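Local coordinates for protein malate dehydrogenase (Pyrococcus horikoshii, PDB 1V9N) that catalyses the NAD-dependent oxidation of (S)-malate to oxaloacetate as a homodimer of the LDH2/MDH2 oxidoreductase family, at residues A[61-73]-A[267-279]. Numbering follows the deposited sequence.
Sequences KRYVDGIISGGVN and YVKNTSEKGSNVC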
ATOM      1  N   LYS A  61     -26.971  -0.773  13.483  1.00 25.88           N
ATOM      2  CA  LYS A  61     -27.631  -2.009  13.900  1.00 27.56           C
ATOM      3  C   LYS A  61     -26.608  -3.106  14.196  1.00 27.24           C
ATOM      4  O   LYS A  61     -26.847  -3.980  15.031  1.00 28.11           O
ATOM      5  CB  LYS A  61     -28.599  -2.483  12.815  1.00 28.76           C
ATOM      6  CG  LYS A  61     -27.928  -2.890  11.517  1.00 33.45           C
ATOM      7  CD  LYS A  61     -28.944  -3.419  10.514  1.00 35.91           C
ATOM      8  CE  LYS A  61     -28.259  -3.894   9.241  1.00 37.67           C
ATOM      9  NZ  LYS A  61     -29.228  -4.470   8.268  1.00 39.41           N
ATOM     10  N   ARG A  62     -25.472  -3.052  13.504  1.00 25.11           N
ATOM     11  CA  ARG A  62     -24.400  -4.022  13.685  1.00 26.06           C
ATOM     12  C   ARG A  62     -23.789  -3.880  15.076  1.00 24.73           C
ATOM     13  O   ARG A  62     -23.574  -4.869  15.777  1.00 23.36           O
ATOM     14  CB  ARG A  62     -23.315  -3.812  12.622  1.00 28.20           C
ATOM     15  CG  ARG A  62     -22.069  -4.670  12.813  1.00 31.30           C
ATOM     16  CD  ARG A  62     -21.019  -4.412  11.726  1.00 30.68           C
ATOM     17  NE  ARG A  62     -19.962  -5.415  11.760  1.00 31.99           N
ATOM     18  CZ  ARG A  62     -19.090  -5.631  10.778  1.00 36.31           C
ATOM     19  NH1 ARG A  62     -19.139  -4.906   9.666  1.00 38.54           N
ATOM     20  NH2 ARG A  62     -18.175  -6.586  10.905  1.00 33.25           N
ATOM     21  N   TYR A  63     -23.509  -2.642  15.471  1.00 23.61           N
ATOM     22  CA  TYR A  63     -22.921  -2.389  16.779  1.00 23.32           C
ATOM     23  C   TYR A  63     -23.930  -2.623  17.889  1.00 21.38           C
ATOM     24  O   TYR A  63     -23.575  -3.127  18.952  1.00 22.05           O
ATOM     25  CB  TYR A  63     -22.367  -0.963  16.847  1.00 24.38           C
ATOM     26  CG  TYR A  63     -21.384  -0.658  15.739  1.00 28.14           C
ATOM     27  CD1 TYR A  63     -20.385  -1.570  15.397  1.00 28.79           C
ATOM     28  CD2 TYR A  63     -21.456   0.535  15.024  1.00 30.43           C
ATOM     29  CE1 TYR A  63     -19.485  -1.303  14.368  1.00 29.66           C
ATOM     30  CE2 TYR A  63     -20.558   0.812  13.994  1.00 30.90           C
ATOM     31  CZ  TYR A  63     -19.577  -0.109  13.673  1.00 30.52           C
ATOM     32  OH  TYR A  63     -18.683   0.171  12.663  1.00 32.56           O
ATOM     33  N   VAL A  64     -25.184  -2.253  17.643  1.00 21.07           N
ATOM     34  CA  VAL A  64     -26.247  -2.460  18.626  1.00 21.36           C
ATOM     35  C   VAL A  64     -26.367  -3.951  18.939  1.00 21.32           C
ATOM     36  O   VAL A  64     -26.361  -4.349  20.098  1.00 21.26           O
ATOM     37  CB  VAL A  64     -27.619  -1.958  18.101  1.00 20.18           C
ATOM     38  CG1 VAL A  64     -28.747  -2.483  18.991  1.00 20.08           C
ATOM     39  CG2 VAL A  64     -27.641  -0.436  18.076  1.00 18.86           C
ATOM     40  N   ASP A  65     -26.474  -4.774  17.899  1.00 22.51           N
ATOM     41  CA  ASP A  65     -26.593  -6.217  18.097  1.00 23.29           C
ATOM     42  C   ASP A  65     -25.378  -6.779  18.830  1.00 22.06           C
ATOM     43  O   ASP A  65     -25.508  -7.664  19.673  1.00 20.75           O
ATOM     44  CB  ASP A  65     -26.757  -6.938  16.758  1.00 25.11           C
ATOM     45  CG  ASP A  65     -28.096  -6.648  16.100  1.00 31.22           C
ATOM     46  OD1 ASP A  65     -29.062  -6.322  16.829  1.00 32.08           O
ATOM     47  OD2 ASP A  65     -28.188  -6.761  14.857  1.00 32.78           O
ATOM     48  N   GLY A  66     -24.199  -6.264  18.500  1.00 21.96           N
ATOM     49  CA  GLY A  66     -22.989  -6.737  19.151  1.00 21.59           C
ATOM     50  C   GLY A  66     -22.979  -6.393  20.626  1.00 18.17           C
ATOM     51  O   GLY A  66     -22.505  -7.167  21.450  1.00 21.29           O
ATOM     52  N   ILE A  67     -23.513  -5.228  20.965  1.00 18.72           N
ATOM     53  CA  ILE A  67     -23.559  -4.796  22.357  1.00 18.46           C
ATOM     54  C   ILE A  67     -24.546  -5.663  23.138  1.00 18.78           C
ATOM     55  O   ILE A  67     -24.253  -6.136  24.239  1.00 16.64           O
ATOM     56  CB  ILE A  67     -23.978  -3.313  22.449  1.00 18.25           C
ATOM     57  CG1 ILE A  67     -22.808  -2.429  22.000  1.00 20.62           C
ATOM     58  CG2 ILE A  67     -24.419  -2.973  23.868  1.00 17.22           C
ATOM     59  CD1 ILE A  67     -23.168  -0.957  21.828  1.00 20.44           C
ATOM     60  N   ILE A  68     -25.714  -5.877  22.550  1.00 18.95           N
ATOM     61  CA  ILE A  68     -26.749  -6.685  23.177  1.00 18.98           C
ATOM     62  C   ILE A  68     -26.326  -8.152  23.330  1.00 19.51           C
ATOM     63  O   ILE A  68     -26.660  -8.800  24.322  1.00 20.06           O
ATOM     64  CB  ILE A  68     -28.063  -6.583  22.365  1.00 18.68           C
ATOM     65  CG1 ILE A  68     -28.650  -5.179  22.536  1.00 20.67           C
ATOM     66  CG2 ILE A  68     -29.046  -7.672  22.796  1.00 18.39           C
ATOM     67  CD1 ILE A  68     -29.887  -4.905  21.685  1.00 21.96           C
ATOM     68  N   SER A  69     -25.574  -8.673  22.366  1.00 17.70           N
ATOM     69  CA  SER A  69     -25.149 -10.071  22.441  1.00 19.73           C
ATOM     70  C   SER A  69     -23.872 -10.292  23.252  1.00 20.16           C
ATOM     71  O   SER A  69     -23.459 -11.434  23.468  1.00 19.67           O
ATOM     72  CB  SER A  69     -24.941 -10.634  21.039  1.00 18.46           C
ATOM     73  OG  SER A  69     -23.723 -10.167  20.500  1.00 22.06           O
ATOM     74  N   GLY A  70     -23.240  -9.207  23.696  1.00 20.90           N
ATOM     75  CA  GLY A  70     -22.011  -9.345  24.460  1.00 18.63           C
ATOM     76  C   GLY A  70     -20.802  -9.511  23.548  1.00 20.20           C
ATOM     77  O   GLY A  70     -19.695  -9.813  24.012  1.00 18.72           O
ATOM     78  N   GLY A  71     -21.014  -9.317  22.249  1.00 18.71           N
ATOM     79  CA  GLY A  71     -19.928  -9.435  21.289  1.00 18.18           C
ATOM     80  C   GLY A  71     -19.050  -8.193  21.304  1.00 18.52           C
ATOM     81  O   GLY A  71     -17.958  -8.178  20.734  1.00 18.30           O
ATOM     82  N   VAL A  72     -19.542  -7.144  21.955  1.00 19.39           N
ATOM     83  CA  VAL A  72     -18.814  -5.888  22.092  1.00 19.22           C
ATOM     84  C   VAL A  72     -18.727  -5.580  23.587  1.00 19.35           C
ATOM     85  O   VAL A  72     -19.746  -5.510  24.269  1.00 22.48           O
ATOM     86  CB  VAL A  72     -19.549  -4.726  21.374  1.00 20.58           C
ATOM     87  CG1 VAL A  72     -18.853  -3.403  21.672  1.00 21.75           C
ATOM     88  CG2 VAL A  72     -19.573  -4.966  19.877  1.00 18.59           C
ATOM     89  N   ASN A  73     -17.511  -5.410  24.094  1.00 19.79           N
ATOM     90  CA  ASN A  73     -17.287  -5.118  25.509  1.00 20.66           C
ATOM     91  C   ASN A  73     -17.585  -3.640  25.777  1.00 20.95           C
ATOM     92  O   ASN A  73     -17.018  -2.764  25.127  1.00 21.21           O
ATOM     93  CB  ASN A  73     -15.830  -5.431  25.873  1.00 20.30           C
ATOM     94  CG  ASN A  73     -15.570  -5.399  27.375  1.00 23.28           C
ATOM     95  OD1 ASN A  73     -16.249  -4.700  28.128  1.00 23.46           O
ATOM     96  ND2 ASN A  73     -14.561  -6.147  27.811  1.00 23.78           N
ATOM     97  N   TYR A 267     -10.345 -15.871   9.736  1.00 23.41           N
ATOM     98  CA  TYR A 267     -10.857 -16.167  11.066  1.00 23.10           C
ATOM     99  C   TYR A 267     -11.496 -15.016  11.830  1.00 23.19           C
ATOM    100  O   TYR A 267     -11.836 -15.160  13.003  1.00 23.30           O
ATOM    101  CB  TYR A 267      -9.747 -16.818  11.892  1.00 24.95           C
ATOM    102  CG  TYR A 267      -9.325 -18.141  11.296  1.00 26.67           C
ATOM    103  CD1 TYR A 267     -10.096 -19.286  11.485  1.00 27.40           C
ATOM    104  CD2 TYR A 267      -8.202 -18.230  10.472  1.00 27.14           C
ATOM    105  CE1 TYR A 267      -9.763 -20.492  10.863  1.00 29.69           C
ATOM    106  CE2 TYR A 267      -7.861 -19.428   9.842  1.00 27.43           C
ATOM    107  CZ  TYR A 267      -8.645 -20.552  10.041  1.00 29.11           C
ATOM    108  OH  TYR A 267      -8.322 -21.732   9.414  1.00 28.39           O
ATOM    109  N   VAL A 268     -11.671 -13.880  11.166  1.00 21.88           N
ATOM    110  CA  VAL A 268     -12.308 -12.728  11.791  1.00 21.24           C
ATOM    111  C   VAL A 268     -13.819 -12.992  11.787  1.00 23.19           C
ATOM    112  O   VAL A 268     -14.395 -13.274  10.737  1.00 22.39           O
ATOM    113  CB  VAL A 268     -12.007 -11.428  10.996  1.00 21.52           C
ATOM    114  CG1 VAL A 268     -12.812 -10.264  11.557  1.00 17.97           C
ATOM    115  CG2 VAL A 268     -10.508 -11.118  11.052  1.00 19.80           C
ATOM    116  N   LYS A 269     -14.449 -12.904  12.958  1.00 24.65           N
ATOM    117  CA  LYS A 269     -15.889 -13.147  13.101  1.00 25.28           C
ATOM    118  C   LYS A 269     -16.703 -11.861  13.042  1.00 25.57           C
ATOM    119  O   LYS A 269     -16.158 -10.759  13.157  1.00 25.27           O
ATOM    120  CB  LYS A 269     -16.192 -13.816  14.446  1.00 26.17           C
ATOM    121  CG  LYS A 269     -15.420 -15.083  14.760  1.00 27.68           C
ATOM    122  CD  LYS A 269     -15.807 -15.556  16.160  1.00 28.44           C
ATOM    123  CE  LYS A 269     -14.915 -16.672  16.666  1.00 34.81           C
ATOM    124  NZ  LYS A 269     -15.253 -17.032  18.082  1.00 37.05           N
ATOM    125  N   ASN A 270     -18.017 -12.009  12.885  1.00 27.27           N
ATOM    126  CA  ASN A 270     -18.913 -10.857  12.842  1.00 28.18           C
ATOM    127  C   ASN A 270     -18.897 -10.186  14.209  1.00 24.48           C
ATOM    128  O   ASN A 270     -18.564 -10.814  15.210  1.00 21.20           O
ATOM    129  CB  ASN A 270     -20.339 -11.290  12.496  1.00 33.57           C
ATOM    130  CG  ASN A 270     -20.441 -11.904  11.114  1.00 39.66           C
ATOM    131  OD1 ASN A 270     -19.972 -13.021  10.879  1.00 45.10           O
ATOM    132  ND2 ASN A 270     -21.046 -11.171  10.186  1.00 41.96           N
ATOM    133  N   THR A 271     -19.265  -8.912  14.239  1.00 24.99           N
ATOM    134  CA  THR A 271     -19.282  -8.123  15.468  1.00 23.39           C
ATOM    135  C   THR A 271     -20.078  -8.719  16.632  1.00 23.94           C
ATOM    136  O   THR A 271     -19.649  -8.632  17.780  1.00 22.52           O
ATOM    137  CB  THR A 271     -19.826  -6.705  15.196  1.00 24.99           C
ATOM    138  OG1 THR A 271     -19.059  -6.092  14.152  1.00 23.77           O
ATOM    139  CG2 THR A 271     -19.729  -5.844  16.461  1.00 22.94           C
ATOM    140  N   SER A 272     -21.233  -9.312  16.337  1.00 24.07           N
ATOM    141  CA  SER A 272     -22.091  -9.906  17.366  1.00 25.35           C
ATOM    142  C   SER A 272     -21.445 -11.076  18.093  1.00 25.44           C
ATOM    143  O   SER A 272     -21.833 -11.423  19.211  1.00 24.34           O
ATOM    144  CB  SER A 272     -23.407 -10.376  16.746  1.00 27.39           C
ATOM    145  OG  SER A 272     -24.126  -9.282  16.212  1.00 31.34           O
ATOM    146  N   GLU A 273     -20.465 -11.691  17.447  1.00 25.97           N
ATOM    147  CA  GLU A 273     -19.765 -12.822  18.030  1.00 26.42           C
ATOM    148  C   GLU A 273     -18.694 -12.378  19.008  1.00 26.46           C
ATOM    149  O   GLU A 273     -18.072 -11.331  18.832  1.00 25.41           O
ATOM    150  CB  GLU A 273     -19.114 -13.653  16.923  1.00 29.66           C
ATOM    151  CG  GLU A 273     -20.082 -14.526  16.155  1.00 36.08           C
ATOM    152  CD  GLU A 273     -20.573 -15.689  16.989  1.00 39.55           C
ATOM    153  OE1 GLU A 273     -19.767 -16.605  17.264  1.00 43.77           O
ATOM    154  OE2 GLU A 273     -21.756 -15.681  17.382  1.00 43.20           O
ATOM    155  N   LYS A 274     -18.490 -13.168  20.055  1.00 25.86           N
ATOM    156  CA  LYS A 274     -17.442 -12.862  21.013  1.00 26.20           C
ATOM    157  C   LYS A 274     -16.153 -13.273  20.306  1.00 25.24           C
ATOM    158  O   LYS A 274     -16.156 -14.196  19.495  1.00 24.98           O
ATOM    159  CB  LYS A 274     -17.629 -13.672  22.300  1.00 28.58           C
ATOM    160  CG  LYS A 274     -18.812 -13.225  23.142  1.00 30.75           C
ATOM    161  CD  LYS A 274     -18.810 -13.904  24.498  1.00 32.63           C
ATOM    162  CE  LYS A 274     -19.889 -13.325  25.402  1.00 32.59           C
ATOM    163  NZ  LYS A 274     -19.894 -13.983  26.741  1.00 34.96           N
ATOM    164  N   GLY A 275     -15.057 -12.579  20.588  1.00 25.45           N
ATOM    165  CA  GLY A 275     -13.800 -12.912  19.941  1.00 22.17           C
ATOM    166  C   GLY A 275     -13.774 -12.654  18.440  1.00 20.99           C
ATOM    167  O   GLY A 275     -13.212 -13.452  17.691  1.00 20.91           O
ATOM    168  N   SER A 276     -14.369 -11.555  17.981  1.00 18.22           N
ATOM    169  CA  SER A 276     -14.353 -11.256  16.546  1.00 19.21           C
ATOM    170  C   SER A 276     -12.900 -11.192  16.082  1.00 18.93           C
ATOM    171  O   SER A 276     -12.564 -11.601  14.970  1.00 19.17           O
ATOM    172  CB  SER A 276     -15.038  -9.925  16.255  1.00 17.07           C
ATOM    173  OG  SER A 276     -16.410  -9.971  16.609  1.00 17.24           O
ATOM    174  N   ASN A 277     -12.056 -10.665  16.960  1.00 18.18           N
ATOM    175  CA  ASN A 277     -10.627 -10.536  16.729  1.00 19.60           C
ATOM    176  C   ASN A 277     -10.244  -9.729  15.487  1.00 18.56           C
ATOM    177  O   ASN A 277      -9.412 -10.153  14.686  1.00 19.99           O
ATOM    178  CB  ASN A 277      -9.989 -11.932  16.692  1.00 20.49           C
ATOM    179  CG  ASN A 277      -8.561 -11.942  17.225  1.00 24.87           C
ATOM    180  OD1 ASN A 277      -8.082 -10.948  17.776  1.00 23.17           O
ATOM    181  ND2 ASN A 277      -7.878 -13.076  17.074  1.00 24.00           N
ATOM    182  N   VAL A 278     -10.868  -8.567  15.319  1.00 18.98           N
ATOM    183  CA  VAL A 278     -10.518  -7.696  14.206  1.00 16.81           C
ATOM    184  C   VAL A 278      -9.210  -7.056  14.669  1.00 16.79           C
ATOM    185  O   VAL A 278      -9.066  -6.728  15.850  1.00 16.59           O
ATOM    186  CB  VAL A 278     -11.564  -6.584  13.980  1.00 16.90           C
ATOM    187  CG1 VAL A 278     -11.097  -5.662  12.869  1.00 16.48           C
ATOM    188  CG2 VAL A 278     -12.910  -7.194  13.616  1.00 17.99           C
ATOM    189  N   CYS A 279      -8.256  -6.897  13.760  1.00 14.95           N
ATOM    190  CA  CYS A 279      -6.973  -6.308  14.121  1.00 17.21           C
ATOM    191  C   CYS A 279      -6.704  -5.048  13.305  1.00 17.38           C
ATOM    192  O   CYS A 279      -7.154  -4.935  12.168  1.00 17.28           O
ATOM    193  CB  CYS A 279      -5.854  -7.334  13.918  1.00 15.01           C
ATOM    194  SG  CYS A 279      -6.034  -8.846  14.948  1.00 17.02           S
TER
HETATM  195  O   HOH W   1     -16.189  -8.039  12.643  1.00 15.77           O
HETATM  196  O   HOH W   2     -15.226  -9.454  19.760  1.00 20.13           O
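R62 reaches T271 with CG swung anti to the backbone N (chi1 173°) and the chain extended from there to NE, while chi1 of T271 (-55°) turns OG1 to meet it and leaves CG2, anti to the backbone N, to meet V72. The two side chains cross at about a right angle, and NE of R62 donates to OG1 of T271 at 2.6 Å. The hydroxyl sits at the guanidinium edge, 24° out of its plane, and the hydrogen bond is noticeably bent. Further out, NH2 of R62 makes a weak bond to a water that donates to O of K269; the side chain of R62 lies about 6 Å from the bound NADPH. With an alanine in place of R62, OG1 of T271 would probably lose this N-H donor, and that water its link to the helix. On the other branch, CG2 of T271 packs against CG2 of V72 at 3.5 Å. OG of S69 donates to O of S272 at 2.6 Å, in the carbonyl plane on a lone pair. Glycines let the backbones close in: CA of G66 lies 3.7 Å from CA of S272, and a CB on G71 would run into O of T271 and S272. The type I turn 270-273 thus docks against helix 60-69 and its Schellman motif at G70. Helix 16-29 packs against V64 and I67, and segment 267-279 runs on into strand 278-285 of the mixed sheet.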